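Local atomic coordinates of benzoate 1,2-dioxygenase beta subunit (Burkholderia mallei ATCC 23344, PDB entry 3E99), a protein that probably supports the iron-containing alpha subunit of benzoate 1,2-dioxygenase, the enzyme that dihydroxylates benzoate, as a structural beta subunit of NTF2-like fold. Residues Ala37-Pro42 and Ser59-Pro64; Phe127-Tyr132 and Ser145-Leu150. One frame throughout, in Å; residues are numbered along the deposited sequence. Where two conformers were deposited one is given.

Contact 1 of 2, residues Ala37-Pro42 and Ser59-Pro64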
loop_
_atom_site.group_PDB
_atom_site.type_symbol
_atom_site.label_atom_id
_atom_site.label_comp_id
_atom_site.label_asym_id
_atom_site.label_seq_id
_atom_site.Cartn_x
_atom_site.Cartn_y
_atom_site.Cartn_z
ATOM N N ALA A 37 17.792 -7.359 19.950
ATOM C CA ALA A 37 17.125 -6.346 19.128
ATOM C C ALA A 37 16.845 -5.067 19.913
ATOM O O ALA A 37 16.373 -5.120 21.040
ATOM C CB ALA A 37 15.817 -6.894 18.528
ATOM N N VAL A 38 17.132 -3.925 19.297
ATOM C CA VAL A 38 16.736 -2.630 19.830
ATOM C C VAL A 38 15.504 -2.170 19.052
ATOM O O VAL A 38 15.453 -2.327 17.832
ATOM C CB VAL A 38 17.844 -1.553 19.630
ATOM C CG1 VAL A 38 17.393 -0.213 20.195
ATOM C CG2 VAL A 38 19.136 -1.988 20.292
ATOM N N PHE A 39 14.535 -1.612 19.768
ATOM C CA PHE A 39 13.232 -1.247 19.221
ATOM C C PHE A 39 12.971 0.150 19.712
ATOM O O PHE A 39 12.876 0.370 20.899
ATOM C CB PHE A 39 12.165 -2.214 19.749
ATOM C CG PHE A 39 10.781 -2.013 19.170
ATOM C CD1 PHE A 39 10.043 -0.875 19.451
ATOM C CD2 PHE A 39 10.207 -3.001 18.364
ATOM C CE1 PHE A 39 8.744 -0.706 18.918
ATOM C CE2 PHE A 39 8.919 -2.841 17.835
ATOM C CZ PHE A 39 8.188 -1.697 18.121
ATOM N N TRP A 40 12.848 1.093 18.796
ATOM C CA TRP A 40 12.804 2.483 19.140
ATOM C C TRP A 40 11.811 3.272 18.299
ATOM O O TRP A 40 11.951 3.400 17.051
ATOM C CB TRP A 40 14.193 3.064 18.981
ATOM C CG TRP A 40 14.275 4.489 19.314
ATOM C CD1 TRP A 40 13.546 5.168 20.258
ATOM C CD2 TRP A 40 15.169 5.433 18.741
ATOM N NE1 TRP A 40 13.931 6.484 20.291
ATOM C CE2 TRP A 40 14.919 6.678 19.362
ATOM C CE3 TRP A 40 16.159 5.352 17.758
ATOM C CZ2 TRP A 40 15.618 7.842 19.021
ATOM C CZ3 TRP A 40 16.842 6.517 17.389
ATOM C CH2 TRP A 40 16.578 7.745 18.032
HETATM N N MSE A 41 10.808 3.809 18.982
HETATM C CA MSE A 41 9.906 4.754 18.367
HETATM C C MSE A 41 10.052 6.066 19.070
HETATM O O MSE A 41 9.462 6.231 20.132
HETATM C CB MSE A 41 8.450 4.287 18.431
HETATM C CG MSE A 41 7.475 5.289 17.800
HETATM SE SE MSE A 41 5.631 4.482 17.576
HETATM C CE MSE A 41 5.275 4.217 19.337
ATOM N N PRO A 42 10.835 7.002 18.482
ATOM C CA PRO A 42 11.037 8.323 19.077
ATOM C C PRO A 42 9.766 9.189 19.190
ATOM O O PRO A 42 8.798 8.997 18.464
ATOM C CB PRO A 42 12.037 8.980 18.133
ATOM C CG PRO A 42 11.850 8.265 16.836
ATOM C CD PRO A 42 11.579 6.878 17.205
ATOM N N SER A 59 11.345 8.851 24.298
ATOM C CA SER A 59 10.766 8.103 23.204
ATOM C C SER A 59 9.333 7.744 23.531
ATOM O O SER A 59 8.944 7.760 24.685
ATOM C CB SER A 59 11.567 6.820 22.961
ATOM O OG SER A 59 12.948 7.107 22.806
ATOM N N LEU A 60 8.550 7.413 22.511
ATOM C CA LEU A 60 7.245 6.772 22.725
ATOM C C LEU A 60 7.454 5.325 23.198
ATOM O O LEU A 60 6.774 4.866 24.127
ATOM C CB LEU A 60 6.372 6.833 21.468
ATOM C CG LEU A 60 6.237 8.250 20.894
ATOM C CD1 LEU A 60 5.349 8.301 19.655
ATOM C CD2 LEU A 60 5.735 9.199 21.967
ATOM N N ILE A 61 8.421 4.625 22.598
ATOM C CA ILE A 61 8.818 3.293 23.050
ATOM C C ILE A 61 10.312 3.172 22.856
ATOM O O ILE A 61 10.822 3.570 21.811
ATOM C CB ILE A 61 8.154 2.167 22.215
ATOM C CG1 ILE A 61 6.626 2.220 22.295
ATOM C CG2 ILE A 61 8.649 0.814 22.662
ATOM C CD1 ILE A 61 5.946 1.303 21.327
ATOM N N TYR A 62 11.021 2.640 23.849
ATOM C CA TYR A 62 12.404 2.257 23.651
ATOM C C TYR A 62 12.713 0.977 24.408
ATOM O O TYR A 62 12.434 0.890 25.603
ATOM C CB TYR A 62 13.335 3.367 24.083
ATOM C CG TYR A 62 14.781 2.941 24.004
ATOM C CD1 TYR A 62 15.368 2.705 22.789
ATOM C CD2 TYR A 62 15.553 2.756 25.158
ATOM C CE1 TYR A 62 16.661 2.293 22.687
ATOM C CE2 TYR A 62 16.884 2.351 25.067
ATOM C CZ TYR A 62 17.419 2.117 23.818
ATOM O OH TYR A 62 18.707 1.698 23.650
ATOM N N TYR A 63 13.260 -0.024 23.715
ATOM C CA TYR A 63 13.783 -1.223 24.359
ATOM C C TYR A 63 15.165 -1.494 23.853
ATOM O O TYR A 63 15.366 -1.549 22.621
ATOM C CB TYR A 63 12.916 -2.440 24.067
ATOM C CG TYR A 63 11.510 -2.291 24.558
ATOM C CD1 TYR A 63 11.252 -2.044 25.890
ATOM C CD2 TYR A 63 10.437 -2.380 23.694
ATOM C CE1 TYR A 63 9.985 -1.908 26.333
ATOM C CE2 TYR A 63 9.184 -2.230 24.118
ATOM C CZ TYR A 63 8.953 -1.997 25.448
ATOM O OH TYR A 63 7.690 -1.858 25.903
ATOM N N PRO A 64 16.131 -1.638 24.779
ATOM C CA PRO A 64 17.511 -1.872 24.400
ATOM C C PRO A 64 17.813 -3.309 24.054
ATOM O O PRO A 64 18.895 -3.613 23.547
ATOM C CB PRO A 64 18.280 -1.446 25.640
ATOM C CG PRO A 64 17.377 -1.763 26.757
ATOM C CD PRO A 64 15.986 -1.529 26.241
#
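Met41 and Ile61 sit at the tight end of this antiparallel pairing, on the buried face they share with Phe39 and Tyr63. The Met41 chain runs extended and then bends at its last torsion (chi3 63°), which swings CE between two partners, 3.5 Å from Leu60 CB and 3.6 Å from Ile61 CD1. Ile61 CG2, the branch anti to the backbone N, meets Phe39 CD1 at 3.9 Å. Leu60 and Ile61 both lie opposite Met41 in a classic beta bulge: Met41 O accepts a straight bond from Ile61 N (3.1 Å) and a weak, bent one from Leu60 N.

The other face is looser and largely exposed. There, in an offset edge-to-face pair, the Tyr62 edge is turned toward the face of the Trp40 five-membered ring, planes at 88° and centroids 5.6 Å apart. Trp40 NE1 donates to Ser59 OG at 2.8 Å, a bond bent to 131° with the oxygen tilted from the indole plane. Val38 CG1 touches Tyr62 CE1 at the margin.

Within the chain, strand 59-63 is an outermost strand of the sheet. Helix 66-82 packs on Phe39, Ile61 and Tyr63, with Arg72 bonding Tyr63 OH, and Ile159 and Ile164 lie against Met41; beyond strand 37-42 runs strand 142-150.

Contact 2 of 2, residues Phe127-Tyr132 and Ser145-Leu150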
loop_
_atom_site.group_PDB
_atom_site.type_symbol
_atom_site.label_atom_id
_atom_site.label_comp_id
_atom_site.label_asym_id
_atom_site.label_seq_id
_atom_site.Cartn_x
_atom_site.Cartn_y
_atom_site.Cartn_z
ATOM N N PHE A 127 0.237 5.831 10.757
ATOM C CA PHE A 127 1.086 5.788 9.593
ATOM C C PHE A 127 2.413 6.448 9.847
ATOM O O PHE A 127 2.551 7.236 10.764
ATOM C CB PHE A 127 0.389 6.390 8.401
ATOM C CG PHE A 127 0.224 7.899 8.460
ATOM C CD1 PHE A 127 -0.905 8.454 9.043
ATOM C CD2 PHE A 127 1.152 8.740 7.886
ATOM C CE1 PHE A 127 -1.085 9.823 9.079
ATOM C CE2 PHE A 127 0.968 10.123 7.921
ATOM C CZ PHE A 127 -0.153 10.638 8.542
ATOM N N GLY A 128 3.403 6.056 9.062
ATOM C CA GLY A 128 4.720 6.621 9.186
ATOM C C GLY A 128 5.764 5.856 8.413
ATOM O O GLY A 128 5.452 5.224 7.377
HETATM N N MSE A 129 7.006 5.958 8.889
HETATM C CA MSE A 129 8.151 5.333 8.252
HETATM C C MSE A 129 8.853 4.459 9.274
HETATM O O MSE A 129 8.779 4.699 10.494
HETATM C CB MSE A 129 9.066 6.445 7.748
HETATM C CG MSE A 129 10.396 6.038 7.315
HETATM SE SE MSE A 129 11.633 6.117 8.813
HETATM C CE MSE A 129 12.815 5.470 7.809
ATOM N N SER A 130 9.533 3.441 8.785
ATOM C CA SER A 130 10.340 2.600 9.626
ATOM C C SER A 130 11.645 2.271 8.938
ATOM O O SER A 130 11.694 2.269 7.696
ATOM C CB SER A 130 9.572 1.307 9.987
ATOM O OG SER A 130 8.574 1.598 10.934
ATOM N N ARG A 131 12.693 2.075 9.757
ATOM C CA ARG A 131 13.975 1.547 9.348
ATOM C C ARG A 131 14.260 0.261 10.111
ATOM O O ARG A 131 14.196 0.201 11.332
ATOM C CB ARG A 131 15.106 2.573 9.567
ATOM C CG ARG A 131 16.444 2.099 9.091
ATOM C CD ARG A 131 17.517 3.199 9.103
ATOM N NE ARG A 131 17.252 4.188 8.054
ATOM C CZ ARG A 131 16.769 5.427 8.258
ATOM N NH1 ARG A 131 16.520 5.875 9.473
ATOM N NH2 ARG A 131 16.544 6.211 7.218
ATOM N N TYR A 132 14.536 -0.800 9.373
ATOM C CA TYR A 132 14.903 -2.081 9.960
ATOM C C TYR A 132 16.340 -2.461 9.555
ATOM O O TYR A 132 16.714 -2.294 8.405
ATOM C CB TYR A 132 13.983 -3.182 9.457
ATOM C CG TYR A 132 12.634 -3.373 10.105
ATOM C CD1 TYR A 132 11.903 -2.310 10.620
ATOM C CD2 TYR A 132 12.003 -4.630 10.018
ATOM C CE1 TYR A 132 10.634 -2.520 11.158
ATOM C CE2 TYR A 132 10.722 -4.834 10.493
ATOM C CZ TYR A 132 10.049 -3.797 11.082
ATOM O OH TYR A 132 8.781 -4.027 11.573
ATOM N N SER A 145 17.613 -4.293 14.649
ATOM C CA SER A 145 17.191 -2.952 15.062
ATOM C C SER A 145 15.916 -2.513 14.329
ATOM O O SER A 145 15.803 -2.696 13.132
ATOM C CB SER A 145 18.326 -1.940 14.807
ATOM O OG SER A 145 17.844 -0.598 14.703
ATOM N N LYS A 146 14.960 -1.947 15.073
ATOM C CA LYS A 146 13.760 -1.354 14.536
ATOM C C LYS A 146 13.582 0.084 15.036
ATOM O O LYS A 146 13.584 0.365 16.227
ATOM C CB LYS A 146 12.548 -2.218 14.856
ATOM C CG LYS A 146 11.192 -1.586 14.512
ATOM C CD LYS A 146 10.166 -2.631 14.461
ATOM C CE LYS A 146 8.745 -2.028 14.352
ATOM N NZ LYS A 146 7.755 -3.136 14.042
ATOM N N TYR A 147 13.426 0.996 14.075
ATOM C CA TYR A 147 13.229 2.404 14.303
ATOM C C TYR A 147 11.938 2.777 13.584
ATOM O O TYR A 147 11.793 2.496 12.381
ATOM C CB TYR A 147 14.391 3.163 13.673
ATOM C CG TYR A 147 14.272 4.658 13.686
ATOM C CD1 TYR A 147 14.511 5.377 14.846
ATOM C CD2 TYR A 147 13.968 5.353 12.526
ATOM C CE1 TYR A 147 14.448 6.744 14.861
ATOM C CE2 TYR A 147 13.893 6.732 12.530
ATOM C CZ TYR A 147 14.131 7.424 13.694
ATOM O OH TYR A 147 14.061 8.808 13.682
ATOM N N VAL A 148 11.024 3.399 14.314
ATOM C CA VAL A 148 9.692 3.704 13.819
ATOM C C VAL A 148 9.403 5.156 14.054
ATOM O O VAL A 148 9.432 5.616 15.193
ATOM C CB VAL A 148 8.590 2.918 14.559
ATOM C CG1 VAL A 148 7.197 3.278 13.990
ATOM C CG2 VAL A 148 8.822 1.449 14.498
ATOM N N VAL A 149 9.101 5.853 12.986
ATOM C CA VAL A 149 8.604 7.230 13.000
ATOM C C VAL A 149 7.083 7.230 12.780
ATOM O O VAL A 149 6.572 6.896 11.676
ATOM C CB VAL A 149 9.365 8.050 11.921
ATOM C CG1 VAL A 149 8.877 9.512 11.814
ATOM C CG2 VAL A 149 10.855 7.983 12.243
ATOM N N LEU A 150 6.357 7.557 13.855
ATOM C CA LEU A 150 4.905 7.721 13.785
ATOM C C LEU A 150 4.599 9.137 13.406
ATOM O O LEU A 150 4.882 10.091 14.155
ATOM C CB LEU A 150 4.252 7.415 15.108
ATOM C CG LEU A 150 2.749 7.617 15.219
ATOM C CD1 LEU A 150 2.024 6.584 14.418
ATOM C CD2 LEU A 150 2.386 7.564 16.677
HETATM O O HOH W 1 16.906 0.453 12.636
#
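Met129 pairs with Val149, and Arg131 with Tyr147, as antiparallel hydrogen-bonded pairs, the strand axes 4.7 Å apart at closest and their directions 164° apart. Between them Ser130 faces Val148 as a non-hydrogen-bonded pair, with Ser130 CA 3.1 Å from Tyr147 O in a CA-H...O contact.

On one face, Met129 SE lies 4.0 Å from Val149 CG2 and reaches the edge of the Tyr147 ring, near its plane. The Met129 chain bends at chi2 (-90°), which carries the selenium across toward the partner strand, and its CE lies over one face of the Arg131 guanidinium, toward the rim. The guanidinium passes Tyr147 obliquely, the two planes 24° apart, NH1 4.0 Å from Tyr147 CD2, while NE forms a salt bridge with Glu100.

The opposite face holds Tyr132 and Lys146, side by side and pointing the same way. Lys146 is extended throughout, and its CD passes 3.3 Å from Tyr132 CE1 before NZ donates to Tyr132 OH at 2.8 Å. Nearby, Ser130 OG rests against Val148 CG2 at 3.6 Å. At the Ser145 end a water donates to Arg131 O.

The buried ammonium is therefore not left to the tyrosine alone: Tyr33 OH and Ile164 O also bond NZ, and Glu17 bonds Tyr132 OH while forming a weak, long ion pair with NZ. This network would be expected to favour a charged lysine inside the protein, tying the hairpin to the N-terminal helix and the C-terminus.

Overall arrangement
Contact 1 (37-42 with 59-64) closes before contact 2 (127-132 with 145-150) opens, and their centres lie about 10 Å apart. Both belong to one mixed six-stranded sheet, in which strand 37-42 runs parallel to its neighbour 142-150. Probable hydrogen bonds join them directly, Trp40 N to Lys146 O and Lys146 N to Val38 O, each 2.8 Å. Four strands thus follow in the order 59-63, 37-42, 142-150 and 122-135, leading from the sheet margin to its middle. An early antiparallel pair is in this way joined to the late hairpin, making a continuous sheet consistent with the NTF2-like fold of this family.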